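Local coordinates for molybdopterin biosynthesis protein (Mycobacterium abscessus, PDB 3TCR), which probably binds molybdopterin and takes part in biosynthesis of the molybdenum cofactor, at residues S46-V51 against E69-A74; V82-D87 against Q92-T97; E137-S142 against L165-A170. All blocks are in the same frame, centred on the assembly; numbering follows the deposited sequence.

Contact 1. Residues S46-V51 against E69-A74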
ATOM      1  N   SER A  46     -10.860  -0.324 -24.545  1.00 19.90           N
ATOM      2  CA  SER A  46     -11.225   0.065 -23.189  1.00 19.24           C
ATOM      3  C   SER A  46     -12.728   0.127 -22.958  1.00 18.62           C
ATOM      4  O   SER A  46     -13.503   0.290 -23.899  1.00 18.14           O
ATOM      5  CB  SER A  46     -10.621   1.439 -22.853  1.00 19.50           C
ATOM      6  OG  SER A  46     -11.084   2.418 -23.768  1.00 20.40           O
ATOM      7  N   LEU A  47     -13.118  -0.011 -21.687  1.00 18.54           N
ATOM      8  CA  LEU A  47     -14.499   0.179 -21.250  1.00 19.36           C
ATOM      9  C   LEU A  47     -14.537   0.999 -19.960  1.00 18.89           C
ATOM     10  O   LEU A  47     -13.724   0.807 -19.059  1.00 19.93           O
ATOM     11  CB  LEU A  47     -15.189  -1.163 -21.010  1.00 21.53           C
ATOM     12  CG  LEU A  47     -16.685  -1.126 -20.585  1.00 23.26           C
ATOM     13  CD1 LEU A  47     -17.581  -1.170 -21.820  1.00 25.23           C
ATOM     14  CD2 LEU A  47     -17.004  -2.302 -19.703  1.00 22.44           C
ATOM     15  N   VAL A  48     -15.494   1.908 -19.881  1.00 18.06           N
ATOM     16  CA  VAL A  48     -15.727   2.714 -18.723  1.00 16.65           C
ATOM     17  C   VAL A  48     -16.969   2.253 -18.008  1.00 16.85           C
ATOM     18  O   VAL A  48     -18.042   2.096 -18.625  1.00 17.42           O
ATOM     19  CB  VAL A  48     -15.928   4.184 -19.126  1.00 16.86           C
ATOM     20  CG1 VAL A  48     -16.057   5.064 -17.877  1.00 15.48           C
ATOM     21  CG2 VAL A  48     -14.772   4.624 -20.002  1.00 16.19           C
ATOM     22  N   VAL A  49     -16.835   2.036 -16.705  1.00 16.79           N
ATOM     23  CA  VAL A  49     -17.950   1.663 -15.847  1.00 16.97           C
ATOM     24  C   VAL A  49     -18.201   2.808 -14.862  1.00 17.25           C
ATOM     25  O   VAL A  49     -17.374   3.073 -14.020  1.00 16.75           O
ATOM     26  CB  VAL A  49     -17.646   0.366 -15.050  1.00 16.52           C
ATOM     27  CG1 VAL A  49     -18.830   0.005 -14.148  1.00 15.60           C
ATOM     28  CG2 VAL A  49     -17.309  -0.780 -16.006  1.00 16.27           C
ATOM     29  N   ILE A  50     -19.336   3.498 -14.991  1.00 19.19           N
ATOM     30  CA  ILE A  50     -19.695   4.597 -14.084  1.00 19.82           C
ATOM     31  C   ILE A  50     -20.412   3.968 -12.914  1.00 20.23           C
ATOM     32  O   ILE A  50     -21.434   3.321 -13.115  1.00 20.86           O
ATOM     33  CB  ILE A  50     -20.674   5.588 -14.744  1.00 20.89           C
ATOM     34  CG1 ILE A  50     -20.015   6.272 -15.945  1.00 21.68           C
ATOM     35  CG2 ILE A  50     -21.204   6.594 -13.718  1.00 19.49           C
ATOM     36  CD1 ILE A  50     -18.703   6.953 -15.625  1.00 22.61           C
ATOM     37  N   VAL A  51     -19.882   4.129 -11.710  1.00 20.28           N
ATOM     38  CA  VAL A  51     -20.505   3.557 -10.525  1.00 20.59           C
ATOM     39  C   VAL A  51     -21.135   4.698  -9.745  1.00 22.20           C
ATOM     40  O   VAL A  51     -20.455   5.402  -8.998  1.00 22.77           O
ATOM     41  CB  VAL A  51     -19.501   2.783  -9.618  1.00 20.17           C
ATOM     42  CG1 VAL A  51     -20.246   2.196  -8.406  1.00 19.98           C
ATOM     43  CG2 VAL A  51     -18.760   1.694 -10.410  1.00 18.33           C
ATOM     44  N   GLU A  69     -12.909  10.800 -23.367  1.00 21.21           N
ATOM     45  CA  GLU A  69     -12.034  11.619 -24.166  0.50 22.23           C
ATOM     46  C   GLU A  69     -10.565  11.403 -23.734  1.00 21.70           C
ATOM     47  O   GLU A  69      -9.711  11.312 -24.578  1.00 21.50           O
ATOM     48  CB  GLU A  69     -12.481  13.076 -24.191  0.50 23.56           C
ATOM     49  CG  GLU A  69     -11.847  13.879 -25.323  0.50 25.30           C
ATOM     50  CD  GLU A  69     -12.100  13.315 -26.735  0.50 26.23           C
ATOM     51  OE1 GLU A  69     -13.022  12.488 -26.972  0.50 25.08           O
ATOM     52  OE2 GLU A  69     -11.356  13.738 -27.636  0.50 27.91           O
ATOM     53  N   LEU A  70     -10.269  11.259 -22.443  1.00 20.84           N
ATOM     54  CA  LEU A  70      -8.863  11.014 -22.069  1.00 20.42           C
ATOM     55  C   LEU A  70      -8.355   9.656 -22.559  1.00 20.92           C
ATOM     56  O   LEU A  70      -7.206   9.540 -22.969  1.00 21.97           O
ATOM     57  CB  LEU A  70      -8.637  11.170 -20.575  1.00 20.02           C
ATOM     58  CG  LEU A  70      -8.766  12.614 -20.062  1.00 20.72           C
ATOM     59  CD1 LEU A  70      -8.989  12.632 -18.565  1.00 18.55           C
ATOM     60  CD2 LEU A  70      -7.567  13.522 -20.491  1.00 20.90           C
ATOM     61  N   LEU A  71      -9.202   8.634 -22.532  1.00 21.05           N
ATOM     62  CA  LEU A  71      -8.847   7.335 -23.101  1.00 21.67           C
ATOM     63  C   LEU A  71      -8.544   7.465 -24.573  1.00 23.01           C
ATOM     64  O   LEU A  71      -7.512   6.969 -25.040  1.00 24.35           O
ATOM     65  CB  LEU A  71      -9.971   6.289 -22.899  1.00 20.73           C
ATOM     66  CG  LEU A  71     -10.111   5.681 -21.490  1.00 19.80           C
ATOM     67  CD1 LEU A  71     -11.419   4.900 -21.347  1.00 18.62           C
ATOM     68  CD2 LEU A  71      -8.905   4.823 -21.126  1.00 18.75           C
ATOM     69  N   ALA A  72      -9.439   8.114 -25.313  1.00 23.81           N
ATOM     70  CA  ALA A  72      -9.241   8.282 -26.763  1.00 24.98           C
ATOM     71  C   ALA A  72      -7.948   9.044 -27.020  1.00 26.66           C
ATOM     72  O   ALA A  72      -7.158   8.662 -27.882  1.00 26.99           O
ATOM     73  CB  ALA A  72     -10.409   9.015 -27.409  1.00 23.44           C
ATOM     74  N   GLU A  73      -7.721  10.110 -26.272  1.00 27.60           N
ATOM     75  CA  GLU A  73      -6.502  10.906 -26.470  1.00 31.83           C
ATOM     76  C   GLU A  73      -5.205  10.139 -26.177  1.00 30.89           C
ATOM     77  O   GLU A  73      -4.186  10.456 -26.762  1.00 29.82           O
ATOM     78  CB  GLU A  73      -6.548  12.202 -25.654  1.00 34.00           C
ATOM     79  CG  GLU A  73      -7.556  13.176 -26.231  1.00 37.22           C
ATOM     80  CD  GLU A  73      -7.768  14.428 -25.386  1.00 39.92           C
ATOM     81  OE1 GLU A  73      -7.219  14.521 -24.257  1.00 41.10           O
ATOM     82  OE2 GLU A  73      -8.503  15.321 -25.875  1.00 41.48           O
ATOM     83  N   ALA A  74      -5.257   9.142 -25.288  1.00 28.31           N
ATOM     84  CA  ALA A  74      -4.102   8.245 -25.050  1.00 27.30           C
ATOM     85  C   ALA A  74      -4.011   7.141 -26.091  1.00 27.29           C
ATOM     86  O   ALA A  74      -3.123   6.313 -26.005  1.00 29.07           O
ATOM     87  CB  ALA A  74      -4.167   7.604 -23.651  1.00 25.13           C
TER
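Leu71 reaches from its helix to the strand with a single methyl, CD1, which settles between Ser46 and Val48. The hydroxyl oxygen of Ser46 lies 3.5 Å from Leu71 CD1, and CG2 of Val48 lies 3.6 Å from that same methyl. The second branch of the leucine stays further off, with Leu71 CD2 4.2 Å from Ser46 CB. Both contacts are van der Waals in kind, and the Val48 and Leu71 side chains meet at a slant rather than end on.

Two torsions set this up. In Ser46, chi1 of 59° tucks OG between the backbone N and the carbonyl carbon, where it donates a hydrogen bond to Val77 O while its flank still rests on the leucine. In Val48, chi1 of -175° sends CG1 opposite the backbone N and brings CG2 back beside that N, on the side that meets Leu71. Because Ser46 and Val48 are two residues apart on the strand, both CB atoms face the helix, while that of Leu47, between them, points away.

Further out, the sheet holds the strand in position. Ser46 is backbone-bonded to Val77 and Asp79, Val48 to Gly80, and on the other edge Leu47 to Leu105 and Val107. Val78, Leu105 and Met180 also touch Leu71, the last from helix 173-196, so the leucine is buried among strands and a second helix.

The contact is therefore hydrophobic in substance, although one of its three side chains carries a hydroxyl. With its proton given to a carbonyl of the neighbouring strand, Ser46 OG can lie buried against a methyl group, and here helix meets strand through van der Waals contact, presumably aided by water exclusion.

Contact 2. Residues V82-D87 against Q92-T97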
ATOM      1  N   VAL A  82     -20.740   1.817 -19.368  1.00 20.76           N
ATOM      2  CA  VAL A  82     -21.776   1.129 -18.630  1.00 20.77           C
ATOM      3  C   VAL A  82     -22.047   1.944 -17.382  1.00 20.88           C
ATOM      4  O   VAL A  82     -21.095   2.406 -16.730  1.00 21.87           O
ATOM      5  CB  VAL A  82     -21.326  -0.315 -18.232  1.00 21.85           C
ATOM      6  CG1 VAL A  82     -22.429  -1.021 -17.420  1.00 22.26           C
ATOM      7  CG2 VAL A  82     -21.024  -1.154 -19.477  1.00 22.92           C
ATOM      8  N   VAL A  83     -23.322   2.152 -17.052  1.00 21.76           N
ATOM      9  CA  VAL A  83     -23.704   2.789 -15.803  1.00 21.96           C
ATOM     10  C   VAL A  83     -24.295   1.737 -14.855  1.00 22.82           C
ATOM     11  O   VAL A  83     -25.165   0.991 -15.248  1.00 24.05           O
ATOM     12  CB  VAL A  83     -24.738   3.920 -16.007  1.00 23.11           C
ATOM     13  CG1 VAL A  83     -25.094   4.552 -14.642  1.00 21.84           C
ATOM     14  CG2 VAL A  83     -24.177   4.995 -16.947  1.00 22.88           C
ATOM     15  N   VAL A  84     -23.807   1.674 -13.622  1.00 22.30           N
ATOM     16  CA  VAL A  84     -24.359   0.784 -12.628  1.00 22.73           C
ATOM     17  C   VAL A  84     -24.532   1.545 -11.319  1.00 24.80           C
ATOM     18  O   VAL A  84     -23.922   2.609 -11.097  1.00 24.18           O
ATOM     19  CB  VAL A  84     -23.419  -0.430 -12.340  1.00 22.21           C
ATOM     20  CG1 VAL A  84     -23.247  -1.325 -13.567  1.00 20.64           C
ATOM     21  CG2 VAL A  84     -22.067   0.042 -11.814  1.00 19.89           C
ATOM     22  N   GLU A  85     -25.366   0.978 -10.453  1.00 26.88           N
ATOM     23  CA  GLU A  85     -25.548   1.449  -9.094  1.00 28.70           C
ATOM     24  C   GLU A  85     -24.374   1.018  -8.244  1.00 28.24           C
ATOM     25  O   GLU A  85     -23.586   0.170  -8.647  1.00 27.43           O
ATOM     26  CB  GLU A  85     -26.814   0.829  -8.490  1.00 31.13           C
ATOM     27  CG  GLU A  85     -28.105   1.261  -9.170  1.00 35.03           C
ATOM     28  CD  GLU A  85     -29.351   0.489  -8.693  1.00 37.17           C
ATOM     29  OE1 GLU A  85     -29.307  -0.745  -8.541  1.00 39.11           O
ATOM     30  OE2 GLU A  85     -30.393   1.116  -8.512  1.00 38.31           O
ATOM     31  N   ASN A  86     -24.321   1.552  -7.031  1.00 28.84           N
ATOM     32  CA  ASN A  86     -23.385   1.093  -6.004  1.00 27.68           C
ATOM     33  C   ASN A  86     -23.877  -0.183  -5.420  1.00 26.75           C
ATOM     34  O   ASN A  86     -24.432  -0.209  -4.316  1.00 26.56           O
ATOM     35  CB  ASN A  86     -23.225   2.128  -4.876  1.00 28.64           C
ATOM     36  CG  ASN A  86     -21.960   2.928  -5.012  1.00 28.50           C
ATOM     37  OD1 ASN A  86     -20.849   2.373  -4.939  1.00 30.79           O
ATOM     38  ND2 ASN A  86     -22.103   4.202  -5.306  1.00 26.79           N
ATOM     39  N   ASP A  87     -23.626  -1.240  -6.173  1.00 26.14           N
ATOM     40  CA  ASP A  87     -24.187  -2.529  -5.941  1.00 26.27           C
ATOM     41  C   ASP A  87     -23.169  -3.531  -6.423  1.00 26.46           C
ATOM     42  O   ASP A  87     -22.854  -3.602  -7.625  1.00 24.33           O
ATOM     43  CB  ASP A  87     -25.477  -2.688  -6.728  1.00 27.23           C
ATOM     44  CG  ASP A  87     -26.090  -4.054  -6.549  1.00 28.46           C
ATOM     45  OD1 ASP A  87     -26.945  -4.173  -5.647  1.00 31.35           O
ATOM     46  OD2 ASP A  87     -25.697  -5.008  -7.258  1.00 27.85           O
ATOM     47  N   GLN A  92     -19.803  -6.149 -10.462  1.00 18.55           N
ATOM     48  CA  GLN A  92     -19.107  -7.373 -10.861  1.00 18.90           C
ATOM     49  C   GLN A  92     -19.568  -7.831 -12.243  1.00 19.09           C
ATOM     50  O   GLN A  92     -18.741  -8.202 -13.114  1.00 18.61           O
ATOM     51  CB  GLN A  92     -19.273  -8.474  -9.775  1.00 19.54           C
ATOM     52  CG  GLN A  92     -18.423  -8.169  -8.513  1.00 19.84           C
ATOM     53  CD  GLN A  92     -18.325  -9.362  -7.555  1.00 21.48           C
ATOM     54  OE1 GLN A  92     -19.153 -10.243  -7.603  1.00 22.73           O
ATOM     55  NE2 GLN A  92     -17.302  -9.394  -6.701  1.00 20.98           N
ATOM     56  N   ASN A  93     -20.870  -7.758 -12.487  1.00 19.24           N
ATOM     57  CA  ASN A  93     -21.395  -8.156 -13.779  1.00 20.05           C
ATOM     58  C   ASN A  93     -20.784  -7.304 -14.896  1.00 18.81           C
ATOM     59  O   ASN A  93     -20.428  -7.828 -15.959  1.00 17.93           O
ATOM     60  CB  ASN A  93     -22.927  -8.044 -13.856  1.00 22.24           C
ATOM     61  CG  ASN A  93     -23.637  -9.189 -13.143  1.00 25.57           C
ATOM     62  OD1 ASN A  93     -23.072 -10.270 -12.977  1.00 31.93           O
ATOM     63  ND2 ASN A  93     -24.884  -8.964 -12.727  1.00 26.45           N
ATOM     64  N   ALA A  94     -20.726  -6.001 -14.655  1.00 16.96           N
ATOM     65  CA  ALA A  94     -20.203  -5.058 -15.637  1.00 16.75           C
ATOM     66  C   ALA A  94     -18.724  -5.380 -15.928  1.00 16.25           C
ATOM     67  O   ALA A  94     -18.325  -5.504 -17.082  1.00 15.91           O
ATOM     68  CB  ALA A  94     -20.380  -3.599 -15.144  1.00 15.47           C
ATOM     69  N   VAL A  95     -17.913  -5.520 -14.881  1.00 16.20           N
ATOM     70  CA  VAL A  95     -16.492  -5.824 -15.098  1.00 15.65           C
ATOM     71  C   VAL A  95     -16.297  -7.208 -15.762  1.00 16.26           C
ATOM     72  O   VAL A  95     -15.523  -7.350 -16.717  1.00 16.72           O
ATOM     73  CB  VAL A  95     -15.715  -5.734 -13.789  1.00 15.15           C
ATOM     74  CG1 VAL A  95     -14.281  -6.249 -13.971  1.00 14.42           C
ATOM     75  CG2 VAL A  95     -15.741  -4.291 -13.262  1.00 13.85           C
ATOM     76  N   ASN A  96     -16.987  -8.225 -15.252  1.00 17.11           N
ATOM     77  CA  ASN A  96     -16.845  -9.600 -15.771  1.00 17.91           C
ATOM     78  C   ASN A  96     -17.267  -9.634 -17.238  1.00 17.92           C
ATOM     79  O   ASN A  96     -16.710 -10.402 -18.016  1.00 17.86           O
ATOM     80  CB  ASN A  96     -17.675 -10.633 -14.965  1.00 18.84           C
ATOM     81  CG  ASN A  96     -17.035 -11.001 -13.638  1.00 19.16           C
ATOM     82  OD1 ASN A  96     -15.839 -10.929 -13.510  1.00 19.64           O
ATOM     83  ND2 ASN A  96     -17.841 -11.356 -12.641  1.00 18.94           N
ATOM     84  N   THR A  97     -18.217  -8.785 -17.627  1.00 17.66           N
ATOM     85  CA  THR A  97     -18.624  -8.739 -19.019  1.00 18.44           C
ATOM     86  C   THR A  97     -17.490  -8.193 -19.907  1.00 17.48           C
ATOM     87  O   THR A  97     -17.225  -8.720 -21.002  1.00 17.49           O
ATOM     88  CB  THR A  97     -19.960  -7.988 -19.194  1.00 19.74           C
ATOM     89  OG1 THR A  97     -20.973  -8.724 -18.502  1.00 20.92           O
ATOM     90  CG2 THR A  97     -20.395  -7.937 -20.699  1.00 20.74           C
TER
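Ala94 lays its one methyl over two valines of the neighbouring strand: its CB is 4.0 Å from Val82 CG1 and likewise 4.0 Å from Val84 CG1. The CB atoms of all three residues face across the interface, and Val83, between the two valines, turns its own away. The valines use different rotamers to reach the same methyl. Val82 CG1 stands opposite the backbone N, whereas chi1 of -64° in Val84 sets CG1 opposite the carbonyl carbon and beside the N. With nothing beyond CB on the alanine, the backbones approach to 7.1 Å between the CA atoms of Val82 and Ala94.

Val49 of strand 44-51 touches both Ala94 and Val84, and Ile91, earlier in the helix, touches Val84. On the outer side of the helix, Thr97 folds its hydroxyl back on the previous turn, giving a hydrogen bond of 2.8 Å from Thr97 OG1 to Asn93 O. That carbonyl also accepts the helical bond from Thr97 N, and the two donors arrive from opposite faces of its plane, the hydroxyl tilted 29° out of it.

The link from strand to helix is short and well tied. Asn86 centres an inverse gamma turn, and Asp87 is the N-cap, its OD2 accepting from Glu90 N. Glu90 in turn uses OE2 to take the bond from Glu85 N. A parallel strand, a tight capped turn and a helix folded back over that strand with a small residue at the crossing make up the first half of a beta-alpha-beta crossover, as in Rossmann-like alpha/beta folds.

Contact 3. Residues E137-S142 against L165-A170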
ATOM      1  N   GLU A 137      -1.611   2.847  -5.514  1.00 16.75           N
ATOM      2  CA  GLU A 137      -0.739   3.709  -4.698  1.00 17.66           C
ATOM      3  C   GLU A 137      -0.306   4.989  -5.425  1.00 17.74           C
ATOM      4  O   GLU A 137      -0.332   6.088  -4.841  1.00 18.82           O
ATOM      5  CB  GLU A 137       0.534   2.959  -4.246  1.00 18.36           C
ATOM      6  CG  GLU A 137       0.325   1.785  -3.299  1.00 18.77           C
ATOM      7  CD  GLU A 137       1.582   0.922  -3.072  1.00 19.73           C
ATOM      8  OE1 GLU A 137       2.688   1.241  -3.603  1.00 19.16           O
ATOM      9  OE2 GLU A 137       1.457  -0.080  -2.326  1.00 19.77           O
ATOM     10  N   ALA A 138       0.119   4.850  -6.665  1.00 16.85           N
ATOM     11  CA  ALA A 138       0.484   6.026  -7.472  1.00 17.47           C
ATOM     12  C   ALA A 138      -0.729   6.986  -7.682  1.00 17.26           C
ATOM     13  O   ALA A 138      -0.560   8.205  -7.678  1.00 17.88           O
ATOM     14  CB  ALA A 138       1.071   5.599  -8.832  1.00 16.70           C
ATOM     15  N   ILE A 139      -1.932   6.436  -7.863  1.00 17.38           N
ATOM     16  CA  ILE A 139      -3.134   7.255  -8.042  1.00 16.88           C
ATOM     17  C   ILE A 139      -3.424   8.026  -6.758  1.00 17.70           C
ATOM     18  O   ILE A 139      -3.705   9.240  -6.801  1.00 18.17           O
ATOM     19  CB  ILE A 139      -4.348   6.417  -8.483  1.00 16.50           C
ATOM     20  CG1 ILE A 139      -4.178   5.904  -9.931  1.00 16.76           C
ATOM     21  CG2 ILE A 139      -5.652   7.215  -8.419  1.00 15.55           C
ATOM     22  CD1 ILE A 139      -5.190   4.833 -10.341  1.00 15.54           C
ATOM     23  N   ARG A 140      -3.338   7.341  -5.616  1.00 18.21           N
ATOM     24  CA  ARG A 140      -3.567   8.011  -4.313  1.00 18.61           C
ATOM     25  C   ARG A 140      -2.514   9.082  -4.055  1.00 19.28           C
ATOM     26  O   ARG A 140      -2.820  10.201  -3.631  1.00 19.84           O
ATOM     27  CB  ARG A 140      -3.567   7.011  -3.144  1.00 18.31           C
ATOM     28  CG  ARG A 140      -4.891   6.259  -3.005  1.00 18.23           C
ATOM     29  CD  ARG A 140      -4.947   5.438  -1.767  1.00 17.79           C
ATOM     30  NE  ARG A 140      -4.193   4.194  -1.882  1.00 17.84           N
ATOM     31  CZ  ARG A 140      -4.706   3.039  -2.319  1.00 18.54           C
ATOM     32  NH1 ARG A 140      -3.938   1.956  -2.342  1.00 19.10           N
ATOM     33  NH2 ARG A 140      -5.977   2.954  -2.767  1.00 18.29           N
ATOM     34  N   SER A 141      -1.271   8.716  -4.283  1.00 19.87           N
ATOM     35  CA  SER A 141      -0.154   9.604  -4.018  1.00 21.70           C
ATOM     36  C   SER A 141      -0.205  10.856  -4.883  1.00 21.01           C
ATOM     37  O   SER A 141      -0.051  11.952  -4.389  1.00 22.08           O
ATOM     38  CB  SER A 141       1.147   8.858  -4.325  1.00 22.95           C
ATOM     39  OG  SER A 141       2.198   9.733  -4.105  1.00 24.10           O
ATOM     40  N   SER A 142      -0.428  10.692  -6.177  1.00 20.88           N
ATOM     41  CA  SER A 142      -0.566  11.863  -7.063  1.00 22.21           C
ATOM     42  C   SER A 142      -1.785  12.722  -6.698  1.00 22.86           C
ATOM     43  O   SER A 142      -1.704  13.954  -6.741  1.00 24.58           O
ATOM     44  CB  SER A 142      -0.672  11.449  -8.537  1.00 22.47           C
ATOM     45  OG  SER A 142      -1.027  12.562  -9.357  1.00 22.45           O
ATOM     46  N   LEU A 165      -6.843  -5.326 -17.696  1.00 14.55           N
ATOM     47  CA  LEU A 165      -6.403  -4.445 -16.620  1.00 14.74           C
ATOM     48  C   LEU A 165      -7.638  -3.659 -16.103  1.00 13.77           C
ATOM     49  O   LEU A 165      -8.342  -3.052 -16.888  1.00 13.15           O
ATOM     50  CB  LEU A 165      -5.300  -3.495 -17.114  1.00 14.91           C
ATOM     51  CG  LEU A 165      -4.739  -2.430 -16.174  1.00 15.30           C
ATOM     52  CD1 LEU A 165      -4.148  -3.049 -14.916  1.00 14.85           C
ATOM     53  CD2 LEU A 165      -3.736  -1.531 -16.933  1.00 15.31           C
ATOM     54  N   VAL A 166      -7.884  -3.741 -14.791  1.00 13.36           N
ATOM     55  CA  VAL A 166      -9.019  -3.129 -14.115  1.00 13.49           C
ATOM     56  C   VAL A 166      -8.493  -2.152 -13.062  1.00 13.61           C
ATOM     57  O   VAL A 166      -7.673  -2.529 -12.216  1.00 13.14           O
ATOM     58  CB  VAL A 166      -9.928  -4.185 -13.439  1.00 13.91           C
ATOM     59  CG1 VAL A 166     -11.194  -3.517 -12.885  1.00 13.71           C
ATOM     60  CG2 VAL A 166     -10.260  -5.326 -14.424  1.00 13.83           C
ATOM     61  N   VAL A 167      -8.959  -0.903 -13.133  1.00 13.60           N
ATOM     62  CA  VAL A 167      -8.532   0.162 -12.229  1.00 14.04           C
ATOM     63  C   VAL A 167      -9.728   1.004 -11.737  1.00 14.78           C
ATOM     64  O   VAL A 167     -10.509   1.548 -12.547  1.00 15.35           O
ATOM     65  CB  VAL A 167      -7.503   1.090 -12.930  1.00 14.61           C
ATOM     66  CG1 VAL A 167      -6.926   2.132 -11.955  1.00 13.77           C
ATOM     67  CG2 VAL A 167      -6.385   0.249 -13.613  1.00 14.81           C
ATOM     68  N   ASN A 168      -9.886   1.084 -10.419  1.00 15.22           N
ATOM     69  CA  ASN A 168     -10.879   1.964  -9.796  1.00 15.81           C
ATOM     70  C   ASN A 168     -10.361   3.399  -9.615  1.00 16.33           C
ATOM     71  O   ASN A 168      -9.281   3.608  -9.007  1.00 16.33           O
ATOM     72  CB  ASN A 168     -11.198   1.493  -8.370  1.00 15.82           C
ATOM     73  CG  ASN A 168     -11.721   0.069  -8.274  1.00 16.04           C
ATOM     74  OD1 ASN A 168     -11.451  -0.599  -7.248  1.00 16.27           O
ATOM     75  ND2 ASN A 168     -12.528  -0.380  -9.252  1.00 14.84           N
ATOM     76  N   ILE A 169     -11.115   4.386 -10.084  1.00 17.24           N
ATOM     77  CA  ILE A 169     -10.848   5.771  -9.665  1.00 19.09           C
ATOM     78  C   ILE A 169     -12.076   6.441  -9.033  1.00 19.11           C
ATOM     79  O   ILE A 169     -13.213   6.016  -9.272  1.00 18.75           O
ATOM     80  CB  ILE A 169     -10.220   6.612 -10.790  1.00 20.66           C
ATOM     81  CG1 ILE A 169     -11.190   6.974 -11.864  1.00 21.75           C
ATOM     82  CG2 ILE A 169      -9.101   5.841 -11.518  1.00 19.29           C
ATOM     83  CD1 ILE A 169     -10.401   7.375 -13.130  1.00 24.39           C
ATOM     84  N   ALA A 170     -11.829   7.460  -8.216  1.00 19.42           N
ATOM     85  CA  ALA A 170     -12.902   8.217  -7.554  1.00 20.78           C
ATOM     86  C   ALA A 170     -13.716   8.948  -8.574  1.00 21.23           C
ATOM     87  O   ALA A 170     -13.276   9.180  -9.709  1.00 20.38           O
ATOM     88  CB  ALA A 170     -12.372   9.191  -6.498  1.00 19.13           C
TER
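Asn168 ND2 is gripped by two threonine hydroxyls, Thr108 OG1 and Thr124 OG1, while its OD1 accepts from Val157 N, so both ends of the buried amide are satisfied. Across the contact Asn168 presents its backbone instead, its O lying 4.5 Å from Ile139 CD1.

That isoleucine methyl makes the apolar contact. Ile139 CD1 comes to 3.6 Å from Val167 CG1, and more loosely to 4.2 Å from Ile169 CG2. Chi1 of -70° places Ile139 CG1 opposite the carbonyl carbon, and chi2 of 168° extends the chain, so that CD1 spans the gap to the strand.

Arg140 and Glu137 turn away from the strand, to other chains. Arg140 NE forms a salt bridge with Glu137 of a second subunit, and Glu137 answers with Arg140 of the third subunit.

The axes of helical segment 137-142 and strand segment 165-169 come within 10.1 Å, their N-to-C directions 23° apart. Leu183 of helix 173-196 and Ile135 of helix 133-145 also rest on Val167. Strand 164-169 pairs with 105-109 through Val106 and Thr108, and with 158-161 through Gly159, so the helix packs on the face of an interior strand.

In the fold
From the N terminus, strand 44-51 comes first, and contact 1 closes over the 17 residues between its segments, the last five of them already in helix 64-73. The chain then forms strand 76-84, paired beside 44-51, where Ile50 N is 2.7 Å from Val82 O in a probable hydrogen bond. Contact 2 closes over four residues, the first turn of helix 88-100. Contact 3 comes later, bridging 22 residues between helix 133-145 and strand 164-169. The three follow in series; none nests in or crosses another. Helices 64-73 and 133-145 cover one face of the mixed sheet and helix 88-100 the other, where Val95 CG1 meets Val166 CG2 at 4.2 Å and ties contact 2 to contact 3.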